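Hypothetical protein (Pyrococcus furiosus, PDB 2FZF) is of unknown function but, as a rubrerythrin-family protein of the ferritin clan, probably folds around a di-iron-type carboxylate site. Local coordinates at residues A[60-65]-A[145-150]; A[112-117]-A[149-154]; A[27-32]-A[64-69]. All coordinates share one frame; numbering follows the deposited sequence.

Interaction 1: A[60-65]-A[145-150]; sequences EEEKKH and DMERGH
Glu62, at the break between helix 51-61 and helix 63-76, reaches over to Glu147 and His150 of helix 134-164. From CB the chain sets CG beside the backbone N (chi1 -68°) and then runs on extended. CG lies next to the imidazole of His150, 3.6 Å from NE2. CD comes within 3.2 Å of Glu147 OE1. At the tip both Glu62 oxygens lie close to Glu147 OE1, OE1 at 3.2 Å and OE2 at 3.4 Å, with the two carboxylate planes 78° apart; OE2 additionally lies 3.4 Å from His150 CD2, its carboxylate only 10° from the plane of that ring. No hydrogen bond is evident between these oxygens; a bridging cation would be one way to bring such like charges together.

Beside this polar centre, Glu61 crosses Met146 at about a right angle and lays OE2 3.4 Å from Met146 CE. Lys64 NZ braces Glu61 from its own segment, by a salt bridge to OE2 (3.6 Å) and a hydrogen bond to the backbone O. His65 also packs against Glu147 and Met146. Glu62-x-x-His65 facing Glu147-x-x-His150 is the paired pattern of di-iron carboxylate sites in ferritin-like four-helix bundles, consistent with such a site here.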
# COMPACT_ATOMS: atom_id res chain seq x y z
N GLU A 60 12.56 2.17 -1.53
CA GLU A 60 13.01 3.04 -0.45
C GLU A 60 12.34 2.65 0.85
O GLU A 60 12.99 2.46 1.88
CB GLU A 60 12.72 4.50 -0.78
CG GLU A 60 13.40 4.97 -2.06
CD GLU A 60 13.32 6.47 -2.29
OE1 GLU A 60 13.80 7.23 -1.41
OE2 GLU A 60 12.79 6.88 -3.34
N GLU A 61 11.02 2.55 0.79
CA GLU A 61 10.21 2.18 1.94
C GLU A 61 10.77 0.93 2.63
O GLU A 61 10.90 0.91 3.85
CB GLU A 61 8.78 1.91 1.50
CG GLU A 61 7.89 3.14 1.53
CD GLU A 61 7.49 3.51 2.94
OE1 GLU A 61 6.60 4.38 3.10
OE2 GLU A 61 8.07 2.92 3.89
N GLU A 62 11.11 -0.09 1.86
CA GLU A 62 11.63 -1.32 2.43
C GLU A 62 13.11 -1.32 2.73
O GLU A 62 13.66 -2.37 3.07
CB GLU A 62 11.30 -2.51 1.52
CG GLU A 62 9.80 -2.85 1.45
CD GLU A 62 9.50 -4.17 0.75
OE1 GLU A 62 10.08 -5.22 1.16
OE2 GLU A 62 8.68 -4.15 -0.19
N LYS A 63 13.77 -0.18 2.61
CA LYS A 63 15.22 -0.12 2.89
C LYS A 63 15.48 -0.20 4.38
O LYS A 63 16.46 -0.79 4.82
CB LYS A 63 15.83 1.18 2.34
CG LYS A 63 16.01 1.20 0.83
CD LYS A 63 16.32 2.61 0.30
CE LYS A 63 16.25 2.65 -1.23
NZ LYS A 63 16.10 4.03 -1.79
N LYS A 64 14.58 0.41 5.15
CA LYS A 64 14.71 0.42 6.59
C LYS A 64 14.32 -0.90 7.25
O LYS A 64 14.57 -1.08 8.44
CB LYS A 64 13.85 1.54 7.17
CG LYS A 64 12.37 1.32 6.97
CD LYS A 64 11.54 2.38 7.66
CE LYS A 64 10.14 1.84 7.95
NZ LYS A 64 9.47 1.28 6.73
N HIS A 65 13.72 -1.81 6.50
CA HIS A 65 13.29 -3.10 7.06
C HIS A 65 14.47 -3.93 7.57
O HIS A 65 14.41 -4.53 8.65
CB HIS A 65 12.54 -3.93 6.01
CG HIS A 65 11.17 -3.43 5.69
ND1 HIS A 65 10.63 -2.29 6.25
CD2 HIS A 65 10.22 -3.93 4.86
CE1 HIS A 65 9.41 -2.10 5.77
NE2 HIS A 65 9.14 -3.08 4.93
N ASP A 145 1.92 -5.09 8.03
CA ASP A 145 0.98 -4.16 7.40
C ASP A 145 1.62 -3.38 6.26
O ASP A 145 0.98 -3.11 5.23
CB ASP A 145 0.38 -3.21 8.44
CG ASP A 145 -0.74 -3.88 9.25
OD1 ASP A 145 -1.16 -5.00 8.87
OD2 ASP A 145 -1.19 -3.29 10.26
N MET A 146 2.89 -3.01 6.45
CA MET A 146 3.66 -2.32 5.44
C MET A 146 3.78 -3.26 4.23
O MET A 146 3.64 -2.83 3.10
CB MET A 146 5.07 -2.00 5.97
CG MET A 146 5.18 -0.74 6.82
SD MET A 146 4.40 0.69 6.03
CE MET A 146 5.41 0.92 4.52
N GLU A 147 4.07 -4.54 4.48
CA GLU A 147 4.20 -5.51 3.40
C GLU A 147 2.85 -5.74 2.71
O GLU A 147 2.75 -5.81 1.49
CB GLU A 147 4.74 -6.83 3.94
CG GLU A 147 6.21 -6.82 4.33
CD GLU A 147 7.13 -6.61 3.14
OE1 GLU A 147 7.25 -5.46 2.66
OE2 GLU A 147 7.73 -7.60 2.67
N ARG A 148 1.81 -5.86 3.54
CA ARG A 148 0.46 -6.07 3.06
C ARG A 148 0.11 -4.90 2.12
O ARG A 148 -0.51 -5.10 1.09
CB ARG A 148 -0.49 -6.10 4.26
CG ARG A 148 -1.92 -6.52 3.98
CD ARG A 148 -2.04 -8.00 3.62
NE ARG A 148 -3.45 -8.37 3.45
CZ ARG A 148 -4.35 -8.39 4.43
NH1 ARG A 148 -3.98 -8.07 5.67
NH2 ARG A 148 -5.62 -8.69 4.18
N GLY A 149 0.53 -3.69 2.50
CA GLY A 149 0.28 -2.52 1.69
C GLY A 149 1.04 -2.52 0.37
O GLY A 149 0.51 -2.09 -0.66
N HIS A 150 2.29 -3.00 0.40
CA HIS A 150 3.10 -3.07 -0.81
C HIS A 150 2.47 -4.09 -1.76
O HIS A 150 2.53 -3.94 -2.98
CB HIS A 150 4.54 -3.46 -0.47
CG HIS A 150 5.25 -2.47 0.40
ND1 HIS A 150 5.13 -1.11 0.24
CD2 HIS A 150 6.12 -2.65 1.43
CE1 HIS A 150 5.89 -0.48 1.13
NE2 HIS A 150 6.50 -1.40 1.86

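Interaction 2: A[112-117]-A[149-154]; sequences WAMKAE and GHYYTL
Met114 and Leu154, with Ala113 and Tyr151, make the apolar part of this antiparallel helix pair, whose axes approach to 8.4 Å at 159°. Leu154 fills the groove beside Ala113 and Met114: its CD1 branch touches Ala113 CB at 3.6 Å and comes equally near the backbone N of Met114, while its CB meets Met114 CB at 3.8 Å. Met114 places CG between its backbone N and carbonyl carbon (chi1 48°), and the bend at chi3 brings the methyl CE obliquely to the rim of the Tyr151 ring, 3.4 Å from CE1. The end of Tyr151 thus approaches Met114, with the Met114 backbone O at the ring edge, near its plane. One turn on from Ala113, Glu117 adds aliphatic contacts, its CB 4.1 Å from Tyr151 CB and its CG 3.7 Å from Leu154 CD1.

The polar element is the Glu117 carboxylate. The bend at chi2 (-69°) carries OE2 against CB and CG of His150, obliquely to the ring rather than on a nitrogen; OE2 and His150 ND1 are 4.8 Å apart, too far for a hydrogen bond. Tyr151 OH is hydrogen-bonded to Arg155, one turn further along its own helix.

Within helix 134-164, Gly149 O accepts from both Thr153 N and Thr153 OG1, which approach from opposite faces of the carbonyl plane.

With no hydrogen bond between the segments, cohesion rests on side-chain packing, in which Leu154 and Tyr151 meet the aliphatic part of Glu117. Glu117 thus belongs to the packed interface through its CB and CG, while its carboxylate is directed to the acidic centre with Glu62 and Glu147.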
# COMPACT_ATOMS: atom_id res chain seq x y z
N TRP A 112 5.47 -11.76 -9.50
CA TRP A 112 6.30 -12.44 -8.50
C TRP A 112 6.57 -11.55 -7.30
O TRP A 112 6.71 -12.04 -6.17
CB TRP A 112 7.65 -12.87 -9.11
CG TRP A 112 7.59 -14.21 -9.79
CD1 TRP A 112 7.60 -14.47 -11.14
CD2 TRP A 112 7.41 -15.48 -9.14
NE1 TRP A 112 7.42 -15.81 -11.37
CE2 TRP A 112 7.30 -16.46 -10.16
CE3 TRP A 112 7.33 -15.89 -7.80
CZ2 TRP A 112 7.11 -17.82 -9.88
CZ3 TRP A 112 7.14 -17.24 -7.52
CH2 TRP A 112 7.03 -18.19 -8.55
N ALA A 113 6.66 -10.25 -7.53
CA ALA A 113 6.92 -9.31 -6.46
C ALA A 113 5.76 -9.27 -5.48
O ALA A 113 5.97 -9.28 -4.27
CB ALA A 113 7.19 -7.93 -7.01
N MET A 114 4.54 -9.22 -6.00
CA MET A 114 3.41 -9.17 -5.09
C MET A 114 3.27 -10.50 -4.39
O MET A 114 2.76 -10.58 -3.28
CB MET A 114 2.10 -8.78 -5.82
CG MET A 114 1.76 -9.53 -7.11
SD MET A 114 0.07 -9.12 -7.76
CE MET A 114 -0.91 -10.28 -6.80
N LYS A 115 3.75 -11.55 -5.04
CA LYS A 115 3.70 -12.89 -4.47
C LYS A 115 4.64 -12.90 -3.28
O LYS A 115 4.28 -13.36 -2.19
CB LYS A 115 4.16 -13.91 -5.50
CG LYS A 115 3.93 -15.34 -5.07
CD LYS A 115 2.45 -15.68 -5.10
CE LYS A 115 2.18 -17.04 -4.49
NZ LYS A 115 0.73 -17.18 -4.20
N ALA A 116 5.84 -12.39 -3.50
CA ALA A 116 6.82 -12.31 -2.43
C ALA A 116 6.32 -11.41 -1.30
O ALA A 116 6.57 -11.69 -0.14
CB ALA A 116 8.14 -11.80 -2.97
N GLU A 117 5.59 -10.34 -1.63
CA GLU A 117 5.09 -9.46 -0.59
C GLU A 117 3.95 -10.16 0.15
O GLU A 117 3.71 -9.93 1.34
CB GLU A 117 4.60 -8.14 -1.19
CG GLU A 117 5.66 -7.35 -1.97
CD GLU A 117 6.76 -6.77 -1.10
OE1 GLU A 117 7.70 -7.51 -0.74
OE2 GLU A 117 6.69 -5.58 -0.76
N GLY A 149 0.53 -3.69 2.50
CA GLY A 149 0.28 -2.52 1.69
C GLY A 149 1.04 -2.52 0.37
O GLY A 149 0.51 -2.09 -0.66
N HIS A 150 2.29 -3.00 0.40
CA HIS A 150 3.10 -3.07 -0.81
C HIS A 150 2.47 -4.09 -1.76
O HIS A 150 2.53 -3.94 -2.98
CB HIS A 150 4.54 -3.46 -0.47
CG HIS A 150 5.25 -2.47 0.40
ND1 HIS A 150 5.13 -1.11 0.24
CD2 HIS A 150 6.12 -2.65 1.43
CE1 HIS A 150 5.89 -0.48 1.13
NE2 HIS A 150 6.50 -1.40 1.86
N TYR A 151 1.85 -5.12 -1.19
CA TYR A 151 1.18 -6.16 -1.95
C TYR A 151 0.03 -5.58 -2.78
O TYR A 151 -0.10 -5.87 -3.97
CB TYR A 151 0.63 -7.25 -1.03
CG TYR A 151 -0.33 -8.20 -1.72
CD1 TYR A 151 0.12 -9.08 -2.71
CD2 TYR A 151 -1.70 -8.18 -1.42
CE1 TYR A 151 -0.78 -9.92 -3.39
CE2 TYR A 151 -2.60 -9.01 -2.10
CZ TYR A 151 -2.13 -9.87 -3.08
OH TYR A 151 -3.01 -10.69 -3.75
N TYR A 152 -0.81 -4.77 -2.14
CA TYR A 152 -1.94 -4.17 -2.85
C TYR A 152 -1.48 -3.15 -3.88
O TYR A 152 -2.00 -3.09 -5.01
CB TYR A 152 -2.93 -3.55 -1.86
CG TYR A 152 -3.82 -4.58 -1.17
CD1 TYR A 152 -4.70 -5.37 -1.91
CD2 TYR A 152 -3.76 -4.77 0.21
CE1 TYR A 152 -5.50 -6.34 -1.29
CE2 TYR A 152 -4.56 -5.74 0.84
CZ TYR A 152 -5.42 -6.51 0.08
OH TYR A 152 -6.21 -7.45 0.69
N THR A 153 -0.48 -2.35 -3.52
CA THR A 153 0.04 -1.36 -4.46
C THR A 153 0.55 -2.12 -5.69
O THR A 153 0.24 -1.74 -6.82
CB THR A 153 1.22 -0.55 -3.85
OG1 THR A 153 0.78 0.08 -2.64
CG2 THR A 153 1.70 0.52 -4.81
N LEU A 154 1.29 -3.19 -5.47
CA LEU A 154 1.83 -3.97 -6.59
C LEU A 154 0.77 -4.59 -7.51
O LEU A 154 0.97 -4.67 -8.74
CB LEU A 154 2.76 -5.05 -6.07
CG LEU A 154 4.20 -4.61 -5.86
CD1 LEU A 154 4.97 -5.72 -5.17
CD2 LEU A 154 4.85 -4.27 -7.21

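Interaction 3: A[27-32]-A[64-69]; sequences MAIKAE and KHEALL
Leu69, Glu32 and Ile29 bury most of the surface where helices 21-44 and 63-76 run antiparallel, their axes 9.0 Å apart. Leu69 sends its CD1 branch between Ala28 and Ile29: the methyl is 3.6 Å from Ala28 CB and equally close to the backbone N of Ile29. Nearer the backbone, Leu69 CB slides past Ile29 CG1 at 3.9 Å, the two side chains pointing in opposite directions. Ile29 uses its other branch too, CG2 meeting the aliphatic CG of Glu66 at 4.0 Å, about at right angles. With CG anti to its N (chi1 -165°), Glu66 extends onward, and its carboxylate forms a salt bridge with Arg70.

Glu32 passes its CG 4.1 Å from Glu66 N, and the bend at chi2 (75°) turns its carboxylate toward His65, although the detail of that approach is doubtful. A firmer partner is Tyr124 OH, hydrogen-bonded to Glu32 OE2. Tyr124, from helix 103-129, also covers Ala28 and Leu69, while helix 134-164 meets Glu32 and His65 through Glu147, and Val82 and Phe84 of a loop close over Ile29.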
# COMPACT_ATOMS: atom_id res chain seq x y z
N MET A 27 16.19 -15.48 8.20
CA MET A 27 15.48 -15.64 6.93
C MET A 27 14.89 -14.30 6.52
O MET A 27 15.03 -13.88 5.37
CB MET A 27 14.36 -16.67 7.08
CG MET A 27 14.84 -18.12 7.08
SD MET A 27 13.52 -19.38 7.02
CE MET A 27 12.45 -18.67 5.78
N ALA A 28 14.23 -13.65 7.48
CA ALA A 28 13.59 -12.34 7.28
C ALA A 28 14.60 -11.34 6.74
O ALA A 28 14.38 -10.71 5.71
CB ALA A 28 13.01 -11.84 8.58
N ILE A 29 15.71 -11.21 7.45
CA ILE A 29 16.77 -10.31 7.05
C ILE A 29 17.19 -10.64 5.62
O ILE A 29 17.29 -9.76 4.76
CB ILE A 29 18.00 -10.44 7.95
CG1 ILE A 29 17.63 -10.11 9.41
CG2 ILE A 29 19.10 -9.52 7.46
CD1 ILE A 29 18.77 -10.27 10.39
N LYS A 30 17.43 -11.93 5.37
CA LYS A 30 17.86 -12.39 4.06
C LYS A 30 16.85 -12.00 3.01
O LYS A 30 17.21 -11.56 1.92
CB LYS A 30 18.03 -13.91 4.08
CG LYS A 30 18.83 -14.50 2.92
CD LYS A 30 19.27 -15.94 3.21
CE LYS A 30 20.24 -16.50 2.13
NZ LYS A 30 20.87 -17.82 2.51
N ALA A 31 15.57 -12.17 3.32
CA ALA A 31 14.52 -11.84 2.35
C ALA A 31 14.50 -10.36 2.04
O ALA A 31 14.38 -9.95 0.88
CB ALA A 31 13.17 -12.28 2.88
N GLU A 32 14.62 -9.55 3.08
CA GLU A 32 14.60 -8.12 2.91
C GLU A 32 15.83 -7.62 2.16
O GLU A 32 15.79 -6.62 1.46
CB GLU A 32 14.51 -7.45 4.27
CG GLU A 32 13.35 -6.47 4.36
CD GLU A 32 12.00 -7.14 4.49
OE1 GLU A 32 10.97 -6.46 4.23
OE2 GLU A 32 11.94 -8.34 4.85
N LYS A 64 14.58 0.41 5.15
CA LYS A 64 14.71 0.42 6.59
C LYS A 64 14.32 -0.90 7.25
O LYS A 64 14.57 -1.08 8.44
CB LYS A 64 13.85 1.54 7.17
CG LYS A 64 12.37 1.32 6.97
CD LYS A 64 11.54 2.38 7.66
CE LYS A 64 10.14 1.84 7.95
NZ LYS A 64 9.47 1.28 6.73
N HIS A 65 13.72 -1.81 6.50
CA HIS A 65 13.29 -3.10 7.06
C HIS A 65 14.47 -3.93 7.57
O HIS A 65 14.41 -4.53 8.65
CB HIS A 65 12.54 -3.93 6.01
CG HIS A 65 11.17 -3.43 5.69
ND1 HIS A 65 10.63 -2.29 6.25
CD2 HIS A 65 10.22 -3.93 4.86
CE1 HIS A 65 9.41 -2.10 5.77
NE2 HIS A 65 9.14 -3.08 4.93
N GLU A 66 15.55 -3.96 6.79
CA GLU A 66 16.72 -4.73 7.17
C GLU A 66 17.30 -4.25 8.47
O GLU A 66 17.44 -5.02 9.42
CB GLU A 66 17.78 -4.63 6.09
CG GLU A 66 18.85 -5.67 6.26
CD GLU A 66 20.01 -5.46 5.32
OE1 GLU A 66 19.80 -4.92 4.21
OE2 GLU A 66 21.13 -5.86 5.70
N ALA A 67 17.65 -2.97 8.52
CA ALA A 67 18.23 -2.39 9.72
C ALA A 67 17.29 -2.57 10.91
O ALA A 67 17.75 -2.74 12.03
CB ALA A 67 18.53 -0.90 9.49
N LEU A 68 15.97 -2.54 10.66
CA LEU A 68 15.01 -2.71 11.75
C LEU A 68 15.06 -4.13 12.32
O LEU A 68 14.99 -4.33 13.53
CB LEU A 68 13.58 -2.42 11.27
CG LEU A 68 13.19 -0.95 11.00
CD1 LEU A 68 11.67 -0.85 10.90
CD2 LEU A 68 13.70 -0.04 12.12
N LEU A 69 15.18 -5.11 11.43
CA LEU A 69 15.23 -6.50 11.85
C LEU A 69 16.54 -6.81 12.56
O LEU A 69 16.55 -7.53 13.55
CB LEU A 69 15.08 -7.42 10.64
CG LEU A 69 13.72 -7.56 9.98
CD1 LEU A 69 13.86 -8.35 8.70
CD2 LEU A 69 12.77 -8.24 10.92

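Interaction 1 links the other two contacts, which do not touch each other. It lies about 10 Å, centre to centre, from each of them, and they are about 16 Å apart. It shares His150 with interaction 2 and His65 with interaction 3. The carboxylates of Glu32, Glu62, Glu117 and Glu147 converge: Glu62 OE1 is 3.4 Å from Glu32 OE1, Glu147 OE2 3.4 Å from Glu117 OE1 and 3.8 Å from Glu32 OE1, and Glu62 also lies beside Glu117. Four glutamates and two histidines so gathered match the ligand set of a ferritin-like di-iron centre, consistent with a metal site at this spot. The apolar packing of 112-117/149-154 and 27-32/64-69 flanks it.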